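Side-chain contacts in acetyl-CoA C-acetyltransferase (PDB 7N7Z), which probably catalyses the reversible transfer of an acetyl group between acetyl-CoA molecules that interconverts acetyl-CoA and acetoacetyl-CoA: residues A14-G19 with N31-I36; Q188-A193 with I354-P359; D200-P205 with I367-Y372. One frame throughout, in Å; residues are numbered along the deposited sequence.

Strand 8-20 ties the three contacts together. In interaction 1 its end packs on helix 30-45, both parts belonging to the N-terminal thiolase region. Interaction 3, centred about 11 Å away, meets it through the salt bridge of Arg-15 with Glu-202, and interaction 2, centred about 17 Å away, through Ile-18 against Leu-356 and Pro-359. Interaction 1 closes before the others open. The segments of interactions 2 and 3 then alternate along the chain, and their centres lie about 13 Å apart. Each of these two joins the N-terminal to the C-terminal region, using the successive helices 353-356 and 360-378, so the halves of the thiolase subunit are held together at two neighbouring places.

Interaction 1 (A14-G19 with N31-I36)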
ATOM      1  N   ALA B  14      -3.096  35.916 -11.695  1.00 30.36           N
ATOM      2  CA  ALA B  14      -4.317  35.132 -11.811  1.00 26.04           C
ATOM      3  C   ALA B  14      -4.296  34.021 -10.774  1.00 29.50           C
ATOM      4  O   ALA B  14      -3.237  33.602 -10.300  1.00 28.12           O
ATOM      5  CB  ALA B  14      -4.478  34.544 -13.216  1.00 30.49           C
ATOM      6  N   ARG B  15      -5.492  33.557 -10.425  1.00 27.18           N
ATOM      7  CA  ARG B  15      -5.646  32.393  -9.568  1.00 28.17           C
ATOM      8  C   ARG B  15      -6.919  31.666  -9.972  1.00 29.80           C
ATOM      9  O   ARG B  15      -7.836  32.254 -10.551  1.00 30.99           O
ATOM     10  CB  ARG B  15      -5.689  32.775  -8.082  1.00 27.56           C
ATOM     11  CG  ARG B  15      -6.931  33.547  -7.638  1.00 28.71           C
ATOM     12  CD  ARG B  15      -7.076  33.513  -6.121  1.00 26.67           C
ATOM     13  NE  ARG B  15      -8.232  34.265  -5.641  1.00 31.89           N
ATOM     14  CZ  ARG B  15      -9.408  33.736  -5.327  1.00 31.26           C
ATOM     15  NH1 ARG B  15      -9.647  32.441  -5.466  1.00 29.42           N
ATOM     16  NH2 ARG B  15     -10.371  34.527  -4.863  1.00 31.93           N
ATOM     17  N   THR B  16      -6.958  30.376  -9.673  1.00 26.85           N
ATOM     18  CA  THR B  16      -8.178  29.603  -9.819  1.00 26.66           C
ATOM     19  C   THR B  16      -9.050  29.821  -8.593  1.00 30.25           C
ATOM     20  O   THR B  16      -8.610  30.397  -7.595  1.00 30.23           O
ATOM     21  CB  THR B  16      -7.848  28.124  -9.997  1.00 27.70           C
ATOM     22  OG1 THR B  16      -7.413  27.574  -8.747  1.00 28.45           O
ATOM     23  CG2 THR B  16      -6.754  27.933 -11.041  1.00 31.42           C
ATOM     24  N   PRO B  17     -10.307  29.387  -8.636  1.00 29.12           N
ATOM     25  CA  PRO B  17     -11.109  29.369  -7.411  1.00 29.65           C
ATOM     26  C   PRO B  17     -10.474  28.453  -6.376  1.00 32.46           C
ATOM     27  O   PRO B  17      -9.709  27.542  -6.699  1.00 33.07           O
ATOM     28  CB  PRO B  17     -12.471  28.836  -7.876  1.00 35.76           C
ATOM     29  CG  PRO B  17     -12.505  29.090  -9.347  1.00 36.60           C
ATOM     30  CD  PRO B  17     -11.082  28.951  -9.811  1.00 31.10           C
ATOM     31  N   ILE B  18     -10.789  28.714  -5.113  1.00 32.78           N
ATOM     32  CA  ILE B  18     -10.317  27.886  -4.009  1.00 32.92           C
ATOM     33  C   ILE B  18     -11.367  26.807  -3.768  1.00 33.70           C
ATOM     34  O   ILE B  18     -12.450  27.086  -3.249  1.00 34.68           O
ATOM     35  CB  ILE B  18     -10.058  28.717  -2.748  1.00 33.22           C
ATOM     36  CG1 ILE B  18      -9.036  29.817  -3.051  1.00 30.95           C
ATOM     37  CG2 ILE B  18      -9.557  27.827  -1.614  1.00 34.59           C
ATOM     38  CD1 ILE B  18      -8.748  30.736  -1.883  1.00 35.79           C
ATOM     39  N   GLY B  19     -11.046  25.572  -4.156  1.00 31.70           N
ATOM     40  CA  GLY B  19     -11.990  24.485  -4.050  1.00 31.38           C
ATOM     41  C   GLY B  19     -11.951  23.792  -2.699  1.00 34.58           C
ATOM     42  O   GLY B  19     -10.965  23.856  -1.968  1.00 30.71           O
ATOM     43  N   ASN B  31      -0.774  20.046 -11.313  1.00 27.22           N
ATOM     44  CA  ASN B  31      -0.107  20.600 -12.487  1.00 29.04           C
ATOM     45  C   ASN B  31      -1.095  21.225 -13.463  1.00 31.31           C
ATOM     46  O   ASN B  31      -0.772  22.224 -14.116  1.00 28.77           O
ATOM     47  CB  ASN B  31       0.709  19.513 -13.189  1.00 28.27           C
ATOM     48  CG  ASN B  31       1.855  19.011 -12.340  1.00 29.44           C
ATOM     49  OD1 ASN B  31       2.169  19.588 -11.298  1.00 29.16           O
ATOM     50  ND2 ASN B  31       2.490  17.930 -12.779  1.00 31.01           N
ATOM     51  N   ASP B  32      -2.297  20.659 -13.581  1.00 29.30           N
ATOM     52  CA  ASP B  32      -3.273  21.199 -14.521  1.00 32.84           C
ATOM     53  C   ASP B  32      -3.942  22.458 -13.983  1.00 29.40           C
ATOM     54  O   ASP B  32      -4.350  23.321 -14.770  1.00 33.23           O
ATOM     55  CB  ASP B  32      -4.310  20.130 -14.857  1.00 36.48           C
ATOM     56  CG  ASP B  32      -3.672  18.828 -15.311  1.00 42.55           C
ATOM     57  OD1 ASP B  32      -2.827  18.871 -16.232  1.00 38.85           O
ATOM     58  OD2 ASP B  32      -4.010  17.766 -14.749  1.00 39.70           O
ATOM     59  N   LEU B  33      -4.061  22.587 -12.659  1.00 28.67           N
ATOM     60  CA  LEU B  33      -4.466  23.865 -12.083  1.00 31.44           C
ATOM     61  C   LEU B  33      -3.383  24.916 -12.288  1.00 30.89           C
ATOM     62  O   LEU B  33      -3.682  26.072 -12.610  1.00 28.35           O
ATOM     63  CB  LEU B  33      -4.766  23.708 -10.593  1.00 30.35           C
ATOM     64  CG  LEU B  33      -6.074  23.022 -10.195  1.00 32.40           C
ATOM     65  CD1 LEU B  33      -6.005  22.582  -8.741  1.00 32.16           C
ATOM     66  CD2 LEU B  33      -7.268  23.934 -10.421  1.00 28.92           C
ATOM     67  N   ALA B  34      -2.119  24.530 -12.098  1.00 31.52           N
ATOM     68  CA  ALA B  34      -1.018  25.461 -12.313  1.00 28.66           C
ATOM     69  C   ALA B  34      -0.991  25.960 -13.751  1.00 29.52           C
ATOM     70  O   ALA B  34      -0.724  27.141 -14.002  1.00 31.06           O
ATOM     71  CB  ALA B  34       0.309  24.790 -11.956  1.00 28.71           C
ATOM     72  N   ILE B  35      -1.268  25.075 -14.710  1.00 28.08           N
ATOM     73  CA  ILE B  35      -1.245  25.470 -16.115  1.00 31.72           C
ATOM     74  C   ILE B  35      -2.328  26.503 -16.395  1.00 31.58           C
ATOM     75  O   ILE B  35      -2.104  27.477 -17.125  1.00 31.66           O
ATOM     76  CB  ILE B  35      -1.395  24.229 -17.017  1.00 29.53           C
ATOM     77  CG1 ILE B  35      -0.058  23.494 -17.125  1.00 32.96           C
ATOM     78  CG2 ILE B  35      -1.896  24.623 -18.400  1.00 31.59           C
ATOM     79  CD1 ILE B  35      -0.191  22.048 -17.525  1.00 33.05           C
ATOM     80  N   ILE B  36      -3.518  26.310 -15.824  1.00 30.58           N
ATOM     81  CA  ILE B  36      -4.610  27.252 -16.053  1.00 32.56           C
ATOM     82  C   ILE B  36      -4.270  28.612 -15.455  1.00 31.11           C
ATOM     83  O   ILE B  36      -4.442  29.653 -16.100  1.00 34.32           O
ATOM     84  CB  ILE B  36      -5.927  26.694 -15.483  1.00 31.96           C
ATOM     85  CG1 ILE B  36      -6.386  25.487 -16.304  1.00 30.14           C
ATOM     86  CG2 ILE B  36      -7.004  27.775 -15.475  1.00 34.99           C
ATOM     87  CD1 ILE B  36      -7.472  24.663 -15.640  1.00 31.20           C
TER
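Thr-16 OG1, which rests against Leu-33 CD2 at 4.0 Å, is gripped by two backbone groups, one of its own segment and one of the adjoining strand. It donates to Pro-17 O at 3.1 Å, arriving 32° out of the carbonyl plane, and it accepts a hydrogen bond from the backbone N of Ala-257 on strand 254-264. Its torsion explains the division of labour: with chi1 at 73° the hydroxyl sits between the backbone N and the carbonyl carbon, while CG2 stands anti to that carbon and is presented to helix 30-45. The Leu-33 side chain crosses that of Thr-16 at about a right angle, and its CD2 methyl bridges both branches of the threonine, with Thr-16 CG2 at 4.1 Å. The same threonine methyl also touches the helix backbone, CG2 lying 3.9 Å from Leu-33 O, and one turn further along it meets Ile-36 CG2 more loosely at 4.4 Å. Val-206 of strand 206-208 touches Thr-16, Leu-33 and Ile-36 alike and so completes the apolar cluster.

Arg-15 points away from the helix. Its NH1 bonds Thr-16 O at 3.1 Å through a bent N-H, 138° at the hydrogen, and also forms a salt bridge with Asp-220, which in turn receives Ile-18 N. These bonds probably steady the chain, on the side turned from the helix, as it leaves the strand. In thiolase terms the contact lays the first helix of the N-terminal domain on the end of its first strand. No hydrogen bond crosses between the two segments. Cohesion here rests on van der Waals contacts, mostly of methyl groups, and the hydroxyl can be buried beside leucine because a carbonyl of its own segment and an N-H of the adjoining strand satisfy it.

Interaction 2 (Q188-A193 with I354-P359); sequences QNAVKA and IGLGHP
Ala-190 of helix 176-196 presses its methyl directly onto the last turn of helix 353-356, where CB stands 4.0 Å from Gly-355 C and also 4.0 Å from Leu-356 CG. The backbones come very close, with the CA atoms of Ala-190 and Gly-355 only 5.6 Å apart. Glycine permits this: a beta carbon at position 355 would come to 3.1 Å from Ala-190 CB. Leu-356 reaches in from the side. Its CG, anti to the carbonyl carbon (chi1 -76°), brings CD2 to 4.1 Å from Ala-190 CB, and the same side chain touches Ile-18 of strand 8-20. Gly-357, whose positive phi of 108° ends the helix, opens the Gly-His-Pro motif of thiolases. There His-358, predicted to be a proton acceptor, lies against Cys-92, the predicted site of the acyl-thioester intermediate, and takes no part in the helix contact. Away from the buried methyl of Ala-190, the outward side of helix 176-196 is looser: Val-191 points away from helix 353-356, and Gln-188 and Lys-192 are exposed to solvent.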
ATOM      1  N   GLN B 188     -18.442  35.313   6.813  1.00 39.03           N
ATOM      2  CA  GLN B 188     -19.429  36.263   6.311  1.00 40.51           C
ATOM      3  C   GLN B 188     -18.822  37.181   5.257  1.00 38.81           C
ATOM      4  O   GLN B 188     -19.407  37.384   4.185  1.00 39.42           O
ATOM      5  CB  GLN B 188     -20.006  37.074   7.472  1.00 36.36           C
ATOM      6  CG  GLN B 188     -20.779  36.232   8.475  1.00 41.48           C
ATOM      7  CD  GLN B 188     -21.549  37.070   9.475  1.00 41.79           C
ATOM      8  OE1 GLN B 188     -20.974  37.889  10.190  1.00 45.18           O
ATOM      9  NE2 GLN B 188     -22.860  36.863   9.532  1.00 44.98           N
ATOM     10  N   ASN B 189     -17.648  37.748   5.541  1.00 40.76           N
ATOM     11  CA  ASN B 189     -16.978  38.584   4.548  1.00 40.62           C
ATOM     12  C   ASN B 189     -16.686  37.794   3.279  1.00 39.04           C
ATOM     13  O   ASN B 189     -16.900  38.289   2.166  1.00 36.44           O
ATOM     14  CB  ASN B 189     -15.687  39.160   5.128  1.00 42.44           C
ATOM     15  CG  ASN B 189     -15.937  40.314   6.079  1.00 40.43           C
ATOM     16  OD1 ASN B 189     -17.024  40.889   6.104  1.00 39.14           O
ATOM     17  ND2 ASN B 189     -14.925  40.661   6.867  1.00 45.08           N
ATOM     18  N   ALA B 190     -16.195  36.562   3.427  1.00 38.83           N
ATOM     19  CA  ALA B 190     -15.940  35.724   2.261  1.00 39.05           C
ATOM     20  C   ALA B 190     -17.221  35.489   1.472  1.00 38.25           C
ATOM     21  O   ALA B 190     -17.253  35.668   0.248  1.00 38.03           O
ATOM     22  CB  ALA B 190     -15.320  34.396   2.697  1.00 39.34           C
ATOM     23  N   VAL B 191     -18.294  35.087   2.159  1.00 38.58           N
ATOM     24  CA  VAL B 191     -19.584  34.916   1.495  1.00 38.93           C
ATOM     25  C   VAL B 191     -19.960  36.191   0.751  1.00 41.19           C
ATOM     26  O   VAL B 191     -20.337  36.162  -0.427  1.00 41.45           O
ATOM     27  CB  VAL B 191     -20.666  34.525   2.518  1.00 42.88           C
ATOM     28  CG1 VAL B 191     -22.057  34.694   1.920  1.00 42.57           C
ATOM     29  CG2 VAL B 191     -20.458  33.099   2.993  1.00 44.48           C
ATOM     30  N   LYS B 192     -19.857  37.333   1.434  1.00 43.03           N
ATOM     31  CA  LYS B 192     -20.208  38.614   0.831  1.00 44.42           C
ATOM     32  C   LYS B 192     -19.470  38.823  -0.487  1.00 43.58           C
ATOM     33  O   LYS B 192     -20.087  39.028  -1.539  1.00 43.67           O
ATOM     34  CB  LYS B 192     -19.892  39.745   1.814  1.00 46.89           C
ATOM     35  CG  LYS B 192     -20.429  41.106   1.407  1.00 51.65           C
ATOM     36  CD  LYS B 192     -20.366  42.088   2.574  1.00 58.60           C
ATOM     37  CE  LYS B 192     -20.279  43.537   2.105  1.00 66.96           C
ATOM     38  NZ  LYS B 192     -19.285  44.324   2.895  1.00 63.63           N
ATOM     39  N   ALA B 193     -18.138  38.766  -0.445  1.00 40.85           N
ATOM     40  CA  ALA B 193     -17.344  39.062  -1.633  1.00 43.92           C
ATOM     41  C   ALA B 193     -17.544  38.027  -2.731  1.00 39.95           C
ATOM     42  O   ALA B 193     -17.508  38.372  -3.917  1.00 39.14           O
ATOM     43  CB  ALA B 193     -15.866  39.149  -1.263  1.00 38.65           C
ATOM     44  N   ILE B 354      -9.567  31.472   6.946  1.00 33.65           N
ATOM     45  CA  ILE B 354     -10.631  30.830   7.710  1.00 38.92           C
ATOM     46  C   ILE B 354     -11.897  30.713   6.870  1.00 38.05           C
ATOM     47  O   ILE B 354     -12.585  29.685   6.900  1.00 40.20           O
ATOM     48  CB  ILE B 354     -10.890  31.600   9.018  1.00 40.24           C
ATOM     49  CG1 ILE B 354      -9.681  31.485   9.949  1.00 40.90           C
ATOM     50  CG2 ILE B 354     -12.140  31.068   9.705  1.00 39.84           C
ATOM     51  CD1 ILE B 354      -9.668  32.510  11.066  1.00 40.04           C
ATOM     52  N   GLY B 355     -12.225  31.752   6.107  1.00 39.53           N
ATOM     53  CA  GLY B 355     -13.438  31.751   5.315  1.00 38.72           C
ATOM     54  C   GLY B 355     -13.253  31.184   3.923  1.00 38.41           C
ATOM     55  O   GLY B 355     -14.112  30.449   3.427  1.00 39.84           O
ATOM     56  N   LEU B 356     -12.135  31.518   3.279  1.00 37.12           N
ATOM     57  CA  LEU B 356     -11.896  31.113   1.900  1.00 39.80           C
ATOM     58  C   LEU B 356     -11.105  29.819   1.776  1.00 35.17           C
ATOM     59  O   LEU B 356     -11.184  29.165   0.731  1.00 31.82           O
ATOM     60  CB  LEU B 356     -11.151  32.220   1.148  1.00 37.03           C
ATOM     61  CG  LEU B 356     -11.979  33.434   0.726  1.00 38.44           C
ATOM     62  CD1 LEU B 356     -11.064  34.548   0.242  1.00 38.67           C
ATOM     63  CD2 LEU B 356     -12.988  33.061  -0.350  1.00 38.96           C
ATOM     64  N   GLY B 357     -10.354  29.437   2.797  1.00 36.49           N
ATOM     65  CA  GLY B 357      -9.549  28.233   2.766  1.00 37.41           C
ATOM     66  C   GLY B 357      -8.065  28.545   2.674  1.00 36.44           C
ATOM     67  O   GLY B 357      -7.642  29.680   2.451  1.00 37.49           O
ATOM     68  N   HIS B 358      -7.270  27.494   2.845  1.00 36.95           N
ATOM     69  CA  HIS B 358      -5.816  27.617   2.909  1.00 34.93           C
ATOM     70  C   HIS B 358      -5.161  26.528   2.077  1.00 35.73           C
ATOM     71  O   HIS B 358      -4.691  25.514   2.604  1.00 34.63           O
ATOM     72  CB  HIS B 358      -5.330  27.554   4.359  1.00 37.15           C
ATOM     73  CG  HIS B 358      -3.854  27.748   4.513  1.00 36.23           C
ATOM     74  ND1 HIS B 358      -3.111  28.526   3.652  1.00 36.22           N
ATOM     75  CD2 HIS B 358      -2.982  27.262   5.428  1.00 33.84           C
ATOM     76  CE1 HIS B 358      -1.845  28.515   4.030  1.00 37.27           C
ATOM     77  NE2 HIS B 358      -1.740  27.754   5.106  1.00 38.41           N
ATOM     78  N   PRO B 359      -5.109  26.705   0.763  1.00 33.25           N
ATOM     79  CA  PRO B 359      -4.247  25.834  -0.046  1.00 34.27           C
ATOM     80  C   PRO B 359      -2.797  26.178   0.234  1.00 33.67           C
ATOM     81  O   PRO B 359      -2.319  27.220  -0.219  1.00 34.71           O
ATOM     82  CB  PRO B 359      -4.648  26.156  -1.486  1.00 33.77           C
ATOM     83  CG  PRO B 359      -5.230  27.538  -1.426  1.00 32.45           C
ATOM     84  CD  PRO B 359      -5.815  27.714  -0.048  1.00 35.01           C
TER

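Interaction 3 (D200-P205 with I367-Y372); sequences DREIVP and IIVSMY
The connection between helix 176-196 and strand 206-208 docks on helix 360-378 through a carboxylate-hydroxyl pair, Glu-202 with Ser-370. Ser-370 OG donates to Glu-202 OE2 at 2.7 Å, meeting the oxygen on its syn side and only 17° out of the carboxylate plane. The second oxygen reaches the same residue indirectly: a water donates to Glu-202 OE1, at a doubtfully short 2.5 Å, and to Ser-370 O at 2.9 Å. With a partner on each oxygen, the carboxylate is probably restrained from turning. Glu-202 gets there with CG between its backbone N and carbonyl carbon (chi1 64°) and the chain extended beyond, pointing its flat end at the helix. Nearer its root, CB packs on Val-369 CG1 at 3.9 Å.

Two arginines also bond to this pair. Arg-15 NE of strand 8-20 forms a salt bridge with OE2, the oxygen already bound by Ser-370, and Arg-366 NH1, one helical turn earlier, bonds Ser-370 OG. Such positive surroundings would be expected to favour the ionised carboxylate, although it is buried. Replacing Glu-202 by an alanine would probably leave Arg-15 without this carboxylate, Ser-370 OG without its acceptor and the bridging water with one acceptor fewer. Arg-201, the residue before Glu-202, makes a second link with the helix, to Glu-376 and the carbonyl of Tyr-373.

Beyond the carboxylate, helix 360-378 packs on strand 8-20 through Val-369 on Met-13, and on strand 277-285 through Met-371 and Tyr-372. A helix of the C-terminal half, beginning just after the Gly-His-Pro motif and lodged against elements of the N-terminal half, is typical of the layered alpha/beta thiolase fold.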
ATOM      1  N   ASP B 200     -14.051  38.094  -9.119  1.00 36.43           N
ATOM      2  CA  ASP B 200     -14.208  37.689 -10.512  1.00 37.84           C
ATOM      3  C   ASP B 200     -13.023  38.131 -11.363  1.00 35.39           C
ATOM      4  O   ASP B 200     -12.615  37.416 -12.286  1.00 34.36           O
ATOM      5  CB  ASP B 200     -15.512  38.254 -11.075  1.00 38.58           C
ATOM      6  CG  ASP B 200     -16.733  37.497 -10.588  1.00 42.35           C
ATOM      7  OD1 ASP B 200     -16.562  36.489  -9.867  1.00 44.01           O
ATOM      8  OD2 ASP B 200     -17.863  37.908 -10.923  1.00 45.55           O
ATOM      9  N   ARG B 201     -12.453  39.301 -11.069  1.00 32.74           N
ATOM     10  CA  ARG B 201     -11.355  39.810 -11.885  1.00 36.13           C
ATOM     11  C   ARG B 201     -10.118  38.927 -11.758  1.00 31.61           C
ATOM     12  O   ARG B 201      -9.504  38.554 -12.765  1.00 31.45           O
ATOM     13  CB  ARG B 201     -11.024  41.247 -11.486  1.00 35.76           C
ATOM     14  CG  ARG B 201     -12.143  42.241 -11.731  1.00 37.07           C
ATOM     15  CD  ARG B 201     -11.953  43.495 -10.891  1.00 37.60           C
ATOM     16  NE  ARG B 201     -12.017  43.204  -9.463  1.00 35.83           N
ATOM     17  CZ  ARG B 201     -11.297  43.816  -8.530  1.00 39.53           C
ATOM     18  NH1 ARG B 201     -10.445  44.781  -8.833  1.00 39.69           N
ATOM     19  NH2 ARG B 201     -11.436  43.447  -7.260  1.00 39.32           N
ATOM     20  N   GLU B 202      -9.734  38.586 -10.527  1.00 32.78           N
ATOM     21  CA  GLU B 202      -8.509  37.824 -10.313  1.00 34.01           C
ATOM     22  C   GLU B 202      -8.664  36.357 -10.688  1.00 30.86           C
ATOM     23  O   GLU B 202      -7.672  35.701 -11.026  1.00 34.46           O
ATOM     24  CB  GLU B 202      -8.067  37.938  -8.851  1.00 30.71           C
ATOM     25  CG  GLU B 202      -9.044  37.342  -7.848  1.00 32.54           C
ATOM     26  CD  GLU B 202      -8.781  37.814  -6.431  1.00 32.54           C
ATOM     27  OE1 GLU B 202      -9.002  39.013  -6.156  1.00 31.07           O
ATOM     28  OE2 GLU B 202      -8.356  36.989  -5.593  1.00 31.84           O
ATOM     29  N   ILE B 203      -9.879  35.828 -10.644  1.00 32.12           N
ATOM     30  CA  ILE B 203     -10.091  34.401 -10.845  1.00 34.23           C
ATOM     31  C   ILE B 203     -10.028  34.073 -12.329  1.00 30.98           C
ATOM     32  O   ILE B 203     -10.463  34.860 -13.179  1.00 31.11           O
ATOM     33  CB  ILE B 203     -11.437  33.965 -10.235  1.00 33.15           C
ATOM     34  CG1 ILE B 203     -11.258  33.648  -8.747  1.00 34.22           C
ATOM     35  CG2 ILE B 203     -12.009  32.754 -10.978  1.00 35.04           C
ATOM     36  CD1 ILE B 203     -12.551  33.334  -8.017  1.00 34.31           C
ATOM     37  N   VAL B 204      -9.472  32.908 -12.642  1.00 32.36           N
ATOM     38  CA  VAL B 204      -9.625  32.271 -13.943  1.00 32.97           C
ATOM     39  C   VAL B 204     -10.367  30.961 -13.709  1.00 33.27           C
ATOM     40  O   VAL B 204      -9.937  30.162 -12.876  1.00 34.68           O
ATOM     41  CB  VAL B 204      -8.279  32.012 -14.646  1.00 32.81           C
ATOM     42  CG1 VAL B 204      -7.334  31.208 -13.758  1.00 33.03           C
ATOM     43  CG2 VAL B 204      -8.504  31.303 -15.977  1.00 35.33           C
ATOM     44  N   PRO B 205     -11.482  30.706 -14.391  1.00 32.25           N
ATOM     45  CA  PRO B 205     -12.279  29.520 -14.061  1.00 34.74           C
ATOM     46  C   PRO B 205     -11.579  28.230 -14.457  1.00 33.79           C
ATOM     47  O   PRO B 205     -10.736  28.197 -15.357  1.00 32.98           O
ATOM     48  CB  PRO B 205     -13.571  29.720 -14.863  1.00 35.97           C
ATOM     49  CG  PRO B 205     -13.192  30.616 -15.988  1.00 38.03           C
ATOM     50  CD  PRO B 205     -12.078  31.492 -15.488  1.00 34.70           C
ATOM     51  N   ILE B 367      -2.530  35.428  -1.665  1.00 29.71           N
ATOM     52  CA  ILE B 367      -2.829  36.660  -0.950  1.00 30.35           C
ATOM     53  C   ILE B 367      -2.131  37.858  -1.578  1.00 35.23           C
ATOM     54  O   ILE B 367      -2.591  38.992  -1.411  1.00 32.21           O
ATOM     55  CB  ILE B 367      -2.459  36.516   0.539  1.00 36.57           C
ATOM     56  CG1 ILE B 367      -0.963  36.251   0.718  1.00 34.60           C
ATOM     57  CG2 ILE B 367      -3.270  35.392   1.177  1.00 34.86           C
ATOM     58  CD1 ILE B 367      -0.507  36.367   2.161  1.00 36.73           C
ATOM     59  N   ILE B 368      -1.029  37.642  -2.300  1.00 32.53           N
ATOM     60  CA  ILE B 368      -0.441  38.732  -3.072  1.00 32.86           C
ATOM     61  C   ILE B 368      -1.353  39.098  -4.235  1.00 32.02           C
ATOM     62  O   ILE B 368      -1.594  40.279  -4.508  1.00 34.14           O
ATOM     63  CB  ILE B 368       0.966  38.350  -3.563  1.00 34.92           C
ATOM     64  CG1 ILE B 368       1.944  38.234  -2.395  1.00 35.13           C
ATOM     65  CG2 ILE B 368       1.481  39.380  -4.550  1.00 29.23           C
ATOM     66  CD1 ILE B 368       3.172  37.422  -2.736  1.00 33.66           C
ATOM     67  N   VAL B 369      -1.875  38.089  -4.938  1.00 31.03           N
ATOM     68  CA  VAL B 369      -2.807  38.343  -6.034  1.00 32.89           C
ATOM     69  C   VAL B 369      -4.034  39.085  -5.519  1.00 32.30           C
ATOM     70  O   VAL B 369      -4.452  40.102  -6.087  1.00 35.41           O
ATOM     71  CB  VAL B 369      -3.199  37.020  -6.717  1.00 34.25           C
ATOM     72  CG1 VAL B 369      -4.384  37.231  -7.651  1.00 34.16           C
ATOM     73  CG2 VAL B 369      -2.016  36.435  -7.472  1.00 30.12           C
ATOM     74  N   SER B 370      -4.632  38.584  -4.437  1.00 33.43           N
ATOM     75  CA  SER B 370      -5.826  39.223  -3.891  1.00 32.40           C
ATOM     76  C   SER B 370      -5.512  40.617  -3.366  1.00 34.26           C
ATOM     77  O   SER B 370      -6.320  41.540  -3.521  1.00 34.83           O
ATOM     78  CB  SER B 370      -6.423  38.354  -2.787  1.00 31.79           C
ATOM     79  OG  SER B 370      -6.931  37.144  -3.318  1.00 30.63           O
ATOM     80  N   MET B 371      -4.343  40.791  -2.747  1.00 33.40           N
ATOM     81  CA  MET B 371      -3.945  42.110  -2.272  1.00 34.45           C
ATOM     82  C   MET B 371      -3.999  43.130  -3.402  1.00 33.84           C
ATOM     83  O   MET B 371      -4.637  44.182  -3.277  1.00 36.23           O
ATOM     84  CB  MET B 371      -2.539  42.049  -1.670  1.00 37.21           C
ATOM     85  CG  MET B 371      -2.014  43.387  -1.155  1.00 39.08           C
ATOM     86  SD  MET B 371      -0.216  43.422  -1.035  1.00 41.70           S
ATOM     87  CE  MET B 371       0.215  43.567  -2.763  1.00 35.61           C
ATOM     88  N   TYR B 372      -3.333  42.833  -4.521  1.00 34.71           N
ATOM     89  CA  TYR B 372      -3.301  43.781  -5.630  1.00 35.99           C
ATOM     90  C   TYR B 372      -4.709  44.143  -6.087  1.00 35.52           C
ATOM     91  O   TYR B 372      -5.066  45.323  -6.167  1.00 33.70           O
ATOM     92  CB  TYR B 372      -2.511  43.210  -6.807  1.00 36.72           C
ATOM     93  CG  TYR B 372      -2.859  43.903  -8.106  1.00 37.34           C
ATOM     94  CD1 TYR B 372      -2.331  45.151  -8.409  1.00 35.37           C
ATOM     95  CD2 TYR B 372      -3.736  43.325  -9.016  1.00 34.75           C
ATOM     96  CE1 TYR B 372      -2.653  45.797  -9.585  1.00 38.15           C
ATOM     97  CE2 TYR B 372      -4.067  43.967 -10.195  1.00 38.78           C
ATOM     98  CZ  TYR B 372      -3.521  45.202 -10.474  1.00 39.39           C
ATOM     99  OH  TYR B 372      -3.847  45.846 -11.647  1.00 41.42           O
TER
HETATM  100  O   HOH W   1      -8.941  40.609  -4.249  1.00 29.49           O